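Heme-binding protein A / AI-2 binding protein A (Helicobacter pylori SS1, PDB 6OFQ) is a periplasmic substrate-binding protein of an ABC transporter that binds the peptide STSA and probably delivers peptides to the membrane permease for uptake. Local coordinates at residues Gly59-Thr64 with Lys206-Thr211; Ala80-Ile85 with Thr93-Lys98; Ile314-Asn319 with Leu357-Glu362. All coordinates share one frame; numbering follows the deposited sequence.

Interaction 1: residues Gly59-Thr64 with Lys206-Thr211; sequences GNIYDT and KKPVGT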
loop_
_atom_site.group_PDB
_atom_site.type_symbol
_atom_site.label_atom_id
_atom_site.label_comp_id
_atom_site.label_asym_id
_atom_site.label_seq_id
_atom_site.Cartn_x
_atom_site.Cartn_y
_atom_site.Cartn_z
ATOM N N GLY A 59 6.784 0.268 8.999
ATOM C CA GLY A 59 7.909 0.539 8.117
ATOM C C GLY A 59 9.109 1.157 8.799
ATOM O O GLY A 59 10.235 1.089 8.287
ATOM N N ASN A 60 8.899 1.816 9.934
ATOM C CA ASN A 60 9.977 2.374 10.711
ATOM C C ASN A 60 10.586 1.368 11.742
ATOM O O ASN A 60 11.711 1.598 12.182
ATOM C CB ASN A 60 9.408 3.575 11.469
ATOM C CG ASN A 60 9.283 4.797 10.590
ATOM O OD1 ASN A 60 10.289 5.407 10.268
ATOM N ND2 ASN A 60 8.059 5.155 10.200
ATOM N N ILE A 61 9.814 0.354 12.085
ATOM C CA ILE A 61 10.159 -0.604 13.148
ATOM C C ILE A 61 10.911 -1.782 12.550
ATOM O O ILE A 61 11.853 -2.346 13.176
ATOM C CB ILE A 61 8.862 -1.044 13.857
ATOM C CG1 ILE A 61 8.327 0.142 14.684
ATOM C CG2 ILE A 61 9.085 -2.307 14.680
ATOM C CD1 ILE A 61 6.904 -0.089 15.182
ATOM N N TYR A 62 10.472 -2.256 11.382
ATOM C CA TYR A 62 10.993 -3.501 10.815
ATOM C C TYR A 62 11.873 -3.221 9.593
ATOM O O TYR A 62 11.639 -2.261 8.870
ATOM C CB TYR A 62 9.906 -4.444 10.315
ATOM C CG TYR A 62 8.941 -4.923 11.385
ATOM C CD1 TYR A 62 9.271 -5.966 12.224
ATOM C CD2 TYR A 62 7.722 -4.314 11.581
ATOM C CE1 TYR A 62 8.396 -6.465 13.176
ATOM C CE2 TYR A 62 6.837 -4.825 12.509
ATOM C CZ TYR A 62 7.168 -5.910 13.292
ATOM O OH TYR A 62 6.229 -6.410 14.177
ATOM N N ASP A 63 12.854 -4.099 9.370
ATOM C CA ASP A 63 13.547 -4.223 8.107
ATOM C C ASP A 63 13.185 -5.461 7.352
ATOM O O ASP A 63 12.613 -6.426 7.867
ATOM C CB ASP A 63 15.046 -4.240 8.328
ATOM C CG ASP A 63 15.528 -2.934 8.919
ATOM O OD1 ASP A 63 15.235 -1.851 8.344
ATOM O OD2 ASP A 63 16.210 -2.941 9.969
ATOM N N THR A 64 13.577 -5.386 6.079
ATOM C CA THR A 64 13.408 -6.448 5.100
ATOM C C THR A 64 14.800 -6.936 4.625
ATOM O O THR A 64 15.821 -6.354 4.986
ATOM C CB THR A 64 12.530 -5.972 3.918
ATOM O OG1 THR A 64 12.830 -4.610 3.615
ATOM C CG2 THR A 64 11.020 -6.069 4.252
ATOM N N LYS A 206 0.890 -6.636 18.380
ATOM C CA LYS A 206 0.526 -5.478 19.217
ATOM C C LYS A 206 1.700 -4.758 19.852
ATOM O O LYS A 206 1.687 -3.510 19.969
ATOM C CB LYS A 206 -0.397 -5.907 20.367
ATOM C CG LYS A 206 -1.731 -6.404 19.834
ATOM C CD LYS A 206 -2.698 -6.812 20.947
ATOM C CE LYS A 206 -4.092 -7.023 20.364
ATOM N NZ LYS A 206 -4.414 -8.462 20.128
ATOM N N LYS A 207 2.725 -5.538 20.175
ATOM C CA LYS A 207 3.887 -5.020 20.890
ATOM C C LYS A 207 5.104 -5.513 20.100
ATOM O O LYS A 207 5.641 -6.588 20.367
ATOM C CB LYS A 207 3.858 -5.511 22.352
ATOM C CG LYS A 207 2.751 -4.847 23.163
ATOM C CD LYS A 207 2.669 -5.474 24.548
ATOM C CE LYS A 207 1.461 -4.861 25.246
ATOM N NZ LYS A 207 1.053 -5.518 26.531
ATOM N N PRO A 208 5.490 -4.804 19.030
ATOM C CA PRO A 208 6.357 -5.389 18.039
ATOM C C PRO A 208 7.816 -5.302 18.391
ATOM O O PRO A 208 8.244 -4.412 19.094
ATOM C CB PRO A 208 6.019 -4.550 16.800
ATOM C CG PRO A 208 5.710 -3.164 17.351
ATOM C CD PRO A 208 4.914 -3.509 18.593
ATOM N N VAL A 209 8.621 -6.211 17.815
ATOM C CA VAL A 209 10.051 -6.232 17.889
ATOM C C VAL A 209 10.697 -6.342 16.509
ATOM O O VAL A 209 10.419 -7.307 15.825
ATOM C CB VAL A 209 10.501 -7.389 18.820
ATOM C CG1 VAL A 209 12.015 -7.500 18.850
ATOM C CG2 VAL A 209 9.987 -7.154 20.246
ATOM N N GLY A 210 11.485 -5.352 16.141
ATOM C CA GLY A 210 12.118 -5.322 14.801
ATOM C C GLY A 210 13.575 -4.973 14.917
ATOM O O GLY A 210 14.146 -4.906 16.015
ATOM N N THR A 211 14.194 -4.674 13.794
ATOM C CA THR A 211 15.571 -4.215 13.716
ATOM C C THR A 211 15.764 -2.797 13.208
ATOM O O THR A 211 16.890 -2.346 13.092
ATOM C CB THR A 211 16.396 -5.140 12.810
ATOM O OG1 THR A 211 15.838 -5.168 11.497
ATOM C CG2 THR A 211 16.474 -6.564 13.311
HETATM O O HOH W 1 6.582 -8.250 16.318
HETATM O O HOH W 2 13.105 -6.188 11.429
#

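Interaction 2: residues Ala80-Ile85 with Thr93-Lys98; sequences ATSWDI and TFHLRK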
loop_
_atom_site.group_PDB
_atom_site.type_symbol
_atom_site.label_atom_id
_atom_site.label_comp_id
_atom_site.label_asym_id
_atom_site.label_seq_id
_atom_site.Cartn_x
_atom_site.Cartn_y
_atom_site.Cartn_z
ATOM N N ALA A 80 19.969 -8.333 4.231
ATOM C CA ALA A 80 20.973 -9.007 3.403
ATOM C C ALA A 80 21.942 -7.935 2.951
ATOM O O ALA A 80 21.596 -6.899 2.348
ATOM C CB ALA A 80 20.372 -9.696 2.179
ATOM N N THR A 81 23.238 -8.224 3.105
ATOM C CA THR A 81 24.318 -7.355 2.608
ATOM C C THR A 81 24.603 -7.546 1.120
ATOM O O THR A 81 25.052 -6.613 0.451
ATOM C CB THR A 81 25.639 -7.487 3.358
ATOM O OG1 THR A 81 25.953 -8.891 3.452
ATOM C CG2 THR A 81 25.460 -6.938 4.823
ATOM N N SER A 82 24.414 -8.770 0.637
ATOM C CA SER A 82 24.622 -9.068 -0.790
ATOM C C SER A 82 23.827 -10.316 -1.165
ATOM O O SER A 82 23.246 -11.006 -0.316
ATOM C CB SER A 82 26.112 -9.286 -1.067
ATOM O OG SER A 82 26.494 -10.506 -0.517
ATOM N N TRP A 83 23.781 -10.545 -2.486
ATOM C CA TRP A 83 22.987 -11.680 -2.933
ATOM C C TRP A 83 23.455 -12.052 -4.323
ATOM O O TRP A 83 24.071 -11.261 -5.029
ATOM C CB TRP A 83 21.472 -11.401 -2.963
ATOM C CG TRP A 83 21.080 -10.131 -3.653
ATOM C CD1 TRP A 83 20.757 -9.982 -4.975
ATOM C CD2 TRP A 83 20.978 -8.826 -3.077
ATOM N NE1 TRP A 83 20.473 -8.674 -5.251
ATOM C CE2 TRP A 83 20.586 -7.955 -4.096
ATOM C CE3 TRP A 83 21.165 -8.335 -1.789
ATOM C CZ2 TRP A 83 20.438 -6.596 -3.897
ATOM C CZ3 TRP A 83 21.014 -6.997 -1.605
ATOM C CH2 TRP A 83 20.669 -6.151 -2.636
ATOM N N ASP A 84 23.187 -13.311 -4.632
ATOM C CA ASP A 84 23.464 -13.836 -5.967
ATOM C C ASP A 84 22.226 -14.474 -6.527
ATOM O O ASP A 84 21.531 -15.234 -5.808
ATOM C CB ASP A 84 24.594 -14.860 -5.840
ATOM C CG ASP A 84 25.843 -14.277 -5.127
ATOM O OD1 ASP A 84 26.608 -13.625 -5.867
ATOM O OD2 ASP A 84 26.084 -14.614 -3.947
ATOM N N ILE A 85 21.957 -14.303 -7.821
ATOM C CA ILE A 85 20.776 -14.824 -8.463
ATOM C C ILE A 85 21.238 -15.668 -9.635
ATOM O O ILE A 85 22.071 -15.200 -10.429
ATOM C CB ILE A 85 19.878 -13.686 -9.022
ATOM C CG1 ILE A 85 19.523 -12.693 -7.904
ATOM C CG2 ILE A 85 18.606 -14.343 -9.490
ATOM C CD1 ILE A 85 18.809 -11.430 -8.326
ATOM N N THR A 93 20.334 -16.481 -3.521
ATOM C CA THR A 93 21.064 -16.729 -2.279
ATOM C C THR A 93 21.424 -15.382 -1.629
ATOM O O THR A 93 22.038 -14.537 -2.261
ATOM C CB THR A 93 22.372 -17.494 -2.547
ATOM O OG1 THR A 93 22.081 -18.728 -3.221
ATOM C CG2 THR A 93 23.009 -17.871 -1.252
ATOM N N PHE A 94 20.936 -15.210 -0.393
ATOM C CA PHE A 94 21.126 -13.967 0.377
ATOM C C PHE A 94 22.115 -14.183 1.512
ATOM O O PHE A 94 22.002 -15.135 2.280
ATOM C CB PHE A 94 19.784 -13.477 0.958
ATOM C CG PHE A 94 18.864 -12.958 -0.119
ATOM C CD1 PHE A 94 18.878 -11.622 -0.530
ATOM C CD2 PHE A 94 17.966 -13.821 -0.738
ATOM C CE1 PHE A 94 18.094 -11.179 -1.572
ATOM C CE2 PHE A 94 17.152 -13.401 -1.772
ATOM C CZ PHE A 94 17.259 -12.087 -2.186
ATOM N N HIS A 95 23.092 -13.286 1.539
ATOM C CA HIS A 95 24.085 -13.268 2.585
ATOM C C HIS A 95 23.611 -12.252 3.625
ATOM O O HIS A 95 23.509 -11.074 3.310
ATOM C CB HIS A 95 25.451 -12.891 1.950
ATOM C CG HIS A 95 25.818 -13.736 0.749
ATOM N ND1 HIS A 95 26.273 -15.021 0.933
ATOM C CD2 HIS A 95 25.599 -13.611 -0.586
ATOM C CE1 HIS A 95 26.407 -15.616 -0.243
ATOM N NE2 HIS A 95 26.014 -14.782 -1.188
ATOM N N LEU A 96 23.404 -12.690 4.856
ATOM C CA LEU A 96 22.732 -11.900 5.858
ATOM C C LEU A 96 23.775 -11.063 6.590
ATOM O O LEU A 96 24.944 -11.495 6.833
ATOM C CB LEU A 96 21.917 -12.773 6.778
ATOM C CG LEU A 96 20.868 -13.702 6.163
ATOM C CD1 LEU A 96 20.133 -14.406 7.254
ATOM C CD2 LEU A 96 19.906 -12.901 5.278
ATOM N N ARG A 97 23.359 -9.854 6.959
ATOM C CA ARG A 97 24.149 -8.950 7.777
ATOM C C ARG A 97 24.347 -9.522 9.180
ATOM O O ARG A 97 23.375 -10.035 9.769
ATOM C CB ARG A 97 23.383 -7.606 7.911
ATOM C CG ARG A 97 24.227 -6.433 8.386
ATOM C CD ARG A 97 23.355 -5.169 8.327
ATOM N NE ARG A 97 23.024 -4.806 6.951
ATOM C CZ ARG A 97 23.741 -4.068 6.123
ATOM N NH1 ARG A 97 24.955 -3.599 6.419
ATOM N NH2 ARG A 97 23.312 -3.885 4.861
ATOM N N LYS A 98 25.592 -9.488 9.654
ATOM C CA LYS A 98 25.930 -9.962 10.999
ATOM C C LYS A 98 25.940 -8.797 11.965
ATOM O O LYS A 98 26.164 -7.641 11.612
ATOM C CB LYS A 98 27.317 -10.620 10.924
ATOM C CG LYS A 98 27.362 -11.857 10.022
ATOM C CD LYS A 98 28.766 -12.463 10.126
ATOM C CE LYS A 98 28.904 -13.644 9.194
ATOM N NZ LYS A 98 30.232 -14.243 9.464
HETATM O O HOH W 3 27.202 -9.937 5.778
HETATM O O HOH W 4 22.149 -18.158 -5.916
#

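Interaction 3: residues Ile314-Asn319 with Leu357-Glu362; sequences INHAIN and LKKAKE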
loop_
_atom_site.group_PDB
_atom_site.type_symbol
_atom_site.label_atom_id
_atom_site.label_comp_id
_atom_site.label_asym_id
_atom_site.label_seq_id
_atom_site.Cartn_x
_atom_site.Cartn_y
_atom_site.Cartn_z
ATOM N N ILE A 314 -21.767 2.906 -16.784
ATOM C CA ILE A 314 -21.308 3.607 -15.562
ATOM C C ILE A 314 -20.022 4.370 -15.879
ATOM O O ILE A 314 -19.927 5.556 -15.519
ATOM C CB ILE A 314 -21.099 2.621 -14.407
ATOM C CG1 ILE A 314 -22.456 2.080 -13.909
ATOM C CG2 ILE A 314 -20.336 3.255 -13.234
ATOM C CD1 ILE A 314 -22.419 0.945 -12.911
ATOM N N ASN A 315 -19.090 3.770 -16.636
ATOM C CA ASN A 315 -17.873 4.451 -17.079
ATOM C C ASN A 315 -18.155 5.703 -17.885
ATOM O O ASN A 315 -17.499 6.719 -17.676
ATOM C CB ASN A 315 -16.935 3.517 -17.839
ATOM C CG ASN A 315 -16.000 2.679 -16.937
ATOM O OD1 ASN A 315 -14.763 2.910 -16.898
ATOM N ND2 ASN A 315 -16.483 1.603 -16.376
ATOM N N HIS A 316 -19.146 5.661 -18.773
ATOM C CA HIS A 316 -19.475 6.803 -19.621
ATOM C C HIS A 316 -20.315 7.842 -18.898
ATOM O O HIS A 316 -20.562 8.919 -19.451
ATOM C CB HIS A 316 -20.219 6.348 -20.888
ATOM C CG HIS A 316 -19.394 5.611 -21.895
ATOM N ND1 HIS A 316 -18.372 6.193 -22.597
ATOM C CD2 HIS A 316 -19.375 4.301 -22.228
ATOM C CE1 HIS A 316 -17.783 5.289 -23.367
ATOM N NE2 HIS A 316 -18.366 4.123 -23.145
ATOM N N ALA A 317 -20.845 7.534 -17.721
ATOM C CA ALA A 317 -21.756 8.423 -16.988
ATOM C C ALA A 317 -21.072 9.257 -15.916
ATOM O O ALA A 317 -21.671 10.188 -15.389
ATOM C CB ALA A 317 -22.907 7.666 -16.357
ATOM N N ILE A 318 -19.784 9.043 -15.691
ATOM C CA ILE A 318 -19.044 9.801 -14.674
ATOM C C ILE A 318 -18.029 10.692 -15.341
ATOM O O ILE A 318 -17.142 10.250 -16.075
ATOM C CB ILE A 318 -18.332 8.853 -13.694
ATOM C CG1 ILE A 318 -19.372 8.094 -12.884
ATOM C CG2 ILE A 318 -17.382 9.577 -12.737
ATOM C CD1 ILE A 318 -18.921 6.803 -12.269
ATOM N N ASN A 319 -18.245 12.007 -15.214
ATOM C CA ASN A 319 -17.325 12.947 -15.821
ATOM C C ASN A 319 -16.050 13.168 -15.042
ATOM O O ASN A 319 -16.026 13.844 -14.016
ATOM C CB ASN A 319 -18.054 14.273 -16.070
ATOM C CG ASN A 319 -17.167 15.313 -16.706
ATOM O OD1 ASN A 319 -15.955 15.214 -16.813
ATOM N ND2 ASN A 319 -17.839 16.353 -17.240
ATOM N N LEU A 357 -23.419 10.921 -21.730
ATOM C CA LEU A 357 -24.623 10.476 -21.086
ATOM C C LEU A 357 -25.564 9.725 -22.010
ATOM O O LEU A 357 -26.198 8.779 -21.555
ATOM C CB LEU A 357 -25.388 11.659 -20.478
ATOM C CG LEU A 357 -24.734 12.181 -19.217
ATOM C CD1 LEU A 357 -25.665 13.253 -18.640
ATOM C CD2 LEU A 357 -24.660 11.080 -18.169
ATOM N N LYS A 358 -25.729 10.220 -23.249
ATOM C CA LYS A 358 -26.589 9.515 -24.223
ATOM C C LYS A 358 -26.083 8.091 -24.439
ATOM O O LYS A 358 -26.885 7.163 -24.350
ATOM C CB LYS A 358 -26.726 10.201 -25.584
ATOM C CG LYS A 358 -27.715 11.341 -25.415
ATOM C CD LYS A 358 -27.842 12.232 -26.644
ATOM C CE LYS A 358 -28.733 13.432 -26.341
ATOM N NZ LYS A 358 -28.600 14.435 -27.434
ATOM N N LYS A 359 -24.774 7.959 -24.606
ATOM C CA LYS A 359 -24.229 6.594 -24.771
ATOM C C LYS A 359 -24.469 5.751 -23.519
ATOM O O LYS A 359 -24.780 4.565 -23.590
ATOM C CB LYS A 359 -22.747 6.709 -25.095
ATOM C CG LYS A 359 -22.097 5.388 -25.429
ATOM C CD LYS A 359 -20.668 5.666 -25.860
ATOM C CE LYS A 359 -19.966 4.343 -26.097
ATOM N NZ LYS A 359 -20.007 3.874 -27.505
ATOM N N ALA A 360 -24.321 6.330 -22.331
ATOM C CA ALA A 360 -24.506 5.580 -21.114
ATOM C C ALA A 360 -25.915 5.052 -20.998
ATOM O O ALA A 360 -26.158 3.907 -20.623
ATOM C CB ALA A 360 -24.159 6.392 -19.871
ATOM N N LYS A 361 -26.846 5.956 -21.255
ATOM C CA LYS A 361 -28.224 5.518 -21.199
ATOM C C LYS A 361 -28.544 4.412 -22.211
ATOM O O LYS A 361 -29.293 3.515 -21.856
ATOM C CB LYS A 361 -29.144 6.732 -21.444
ATOM C CG LYS A 361 -29.217 7.781 -20.359
ATOM C CD LYS A 361 -29.875 9.086 -20.829
ATOM C CE LYS A 361 -30.136 9.942 -19.595
ATOM N NZ LYS A 361 -30.667 11.251 -20.080
ATOM N N GLU A 362 -28.032 4.554 -23.416
ATOM C CA GLU A 362 -28.181 3.560 -24.483
ATOM C C GLU A 362 -27.636 2.195 -24.032
ATOM O O GLU A 362 -28.279 1.166 -24.171
ATOM C CB GLU A 362 -27.506 4.018 -25.763
ATOM C CG GLU A 362 -27.654 3.044 -26.928
ATOM C CD GLU A 362 -29.091 2.645 -27.238
ATOM O OE1 GLU A 362 -30.054 3.442 -27.062
ATOM O OE2 GLU A 362 -29.235 1.493 -27.691
#

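Interaction 1: residues Gly59-Thr64 with Lys206-Thr211
Carboxylate oxygen OD2 of Asp63 is gripped by two donors, the hydroxyl of Thr211 across the contact and the indole N-H of Trp234. The Thr211 bond is short, OG1 to Asp63 OD2 being 2.7 Å; it reaches the oxygen on its anti side and 22° out of the carboxylate plane. The hydroxyl stands between its own backbone N and carbonyl carbon (chi1 59°), a setting from which it can give its proton to the acid while receiving one from a bound water. That water, 2.9 Å from Thr211 OG1, in turn accepts the backbone N-H of Asp63, so acid, hydroxyl, water and amide close a small ring, which should limit the rotation of both side chains.

Such loop-to-loop ties illustrate how a periplasmic binding protein of the family 5 type knits distant sequence together. Here the chain leaving helix 52-61 lies beside the loop that leads into strand 214-220, and backbone bonds from Ile61 to Gly212 and from Asn60 to Phe214 continue the seam.

At the other end the Tyr62 ring runs along Pro208, Val209 and Gly210. Tyr62 OH, also bonded to Met44 O, accepts a hydrogen bond from a second water at 2.8 Å, and this water takes up the Val209 N-H. The same Tyr62 OH lies 3.2 Å from Pro208 CB, a close van der Waals approach. CG2 of the preceding Ile61 covers the centre of one ring face, while Ile61 CD1 meets Pro208 CG at 3.9 Å, the two side chains crossing at about a right angle. Between these points Gly210, lacking a side chain, brings its CA to 3.4 Å from Ile61 O in a CA-H...O contact.

Interaction 2: residues Ala80-Ile85 with Thr93-Lys98
Asp84 and His95 meet diagonally across two antiparallel strands, each with its CG turned beside the backbone N and anti to the carbonyl carbon. The imidazole thereby directs NE2 at Asp84 OD2, 2.8 Å away, with an N-H...O angle of 158°. The acid oxygen lies close to the ring plane and is approached nearly along its C-O axis, but the carboxylate itself stands almost upright to the imidazole, the planes 78° apart. Ser82 OG sits beside the same ring, 3.2 Å from His95 CD2.

The opposite face of this beta hairpin, formed by strands 75-85 and 91-96, is apolar. Trp83 places CG in the crowded position between N and carbonyl carbon (chi1 49°), so that its indole slants past Phe94, and Trp83 CB comes to 3.6 Å from Phe94 CD1. The two rings meet obliquely. Ala80 CB reaches the edge of the phenyl ring, also 3.6 Å from Phe94 CD1, and Leu176 and Val66 add to the cluster.

A beta bulge shifts the register between Ala80 and Ser82. Thr81 stands at the corner, its N 2.9 Å from His95 O, and a water bridges Thr81 OG1 to Leu96 O. Its methyl, CG2, lies over the centre of one guanidinium face, 3.6 Å from Arg97 CZ. The bend of the arginine chain at chi3 turns that face to the methyl, while Arg97 NE is held by Ala78 O.

Because NE2 of His95 acts as the donor, the imidazole carries a proton on that nitrogen; the neighbouring carboxylate would be expected to favour the doubly protonated, cationic form, although partial exposure to solvent should temper the effect.

Interaction 3: residues Ile314-Asn319 with Leu357-Glu362
Lys359 starts with CG anti to its backbone N (chi1 -174°) and runs extended until its last torsion, where the chain bends; His316 turns its ring beside its own backbone N (chi1 -71°). Together these choices lay the aliphatic end of the lysine over one face of the imidazole. CD stands 3.8 Å from the centroid of the His316 ring and only 9° off the ring normal, a CH-pi contact, and the next carbon, Lys359 CE, comes to 3.4 Å from His316 NE2. The ammonium itself does not engage the ring nitrogen: Lys359 NZ remains 4.7 Å from His316 NE2.

The imidazole is steadied at its other nitrogen, where ND1 donates to Glu354 O, and the ring of Tyr353 also meets it at a steep angle. A proton held on ND1 would leave NE2, under the lysine methylenes, as the basic nitrogen if the ring is neutral.

In the fold the pairing sets the C-terminal part of helix 308-317 against the first turn of helix 357-366, within the lobe built around the mixed sheet that includes strand 497-510. Ile314 and Ile318 point away from the second helix and pack on Val498 of that strand.

Small side chains let the backbones approach. Ala317 CB touches Ala360 CB at 3.9 Å, and the same Ala360 CB lies 4.1 Å from His316 CB. Leu357 starts out pointing away, yet its branch CD2 comes back to 4.1 Å from Ala317 CA. Asp356, just before the second helix, bonds through OD1 to Lys359 N and through its backbone to His316.

In the fold
Interactions 1 and 2 are neighbours, with centres 20 Å apart and nearest atoms about 5 Å apart. The hairpin of interaction 2 falls, in sequence, between the two halves of interaction 1, and Trp234 touches both, bonding to Asp63 and packing on Arg97. One contact ties helix 52-61 to the loop before strand 214-220; the other lies in the five-stranded antiparallel sheet. Interaction 3 follows later in the chain, on the far side of its centre, 48 Å and 54 Å from the centres of the other two, where helices flank the seven-stranded mixed sheet. Interactions 1 and 2 thus belong to one region of this type II binding protein, joined through Trp234, and interaction 3 to a distant one.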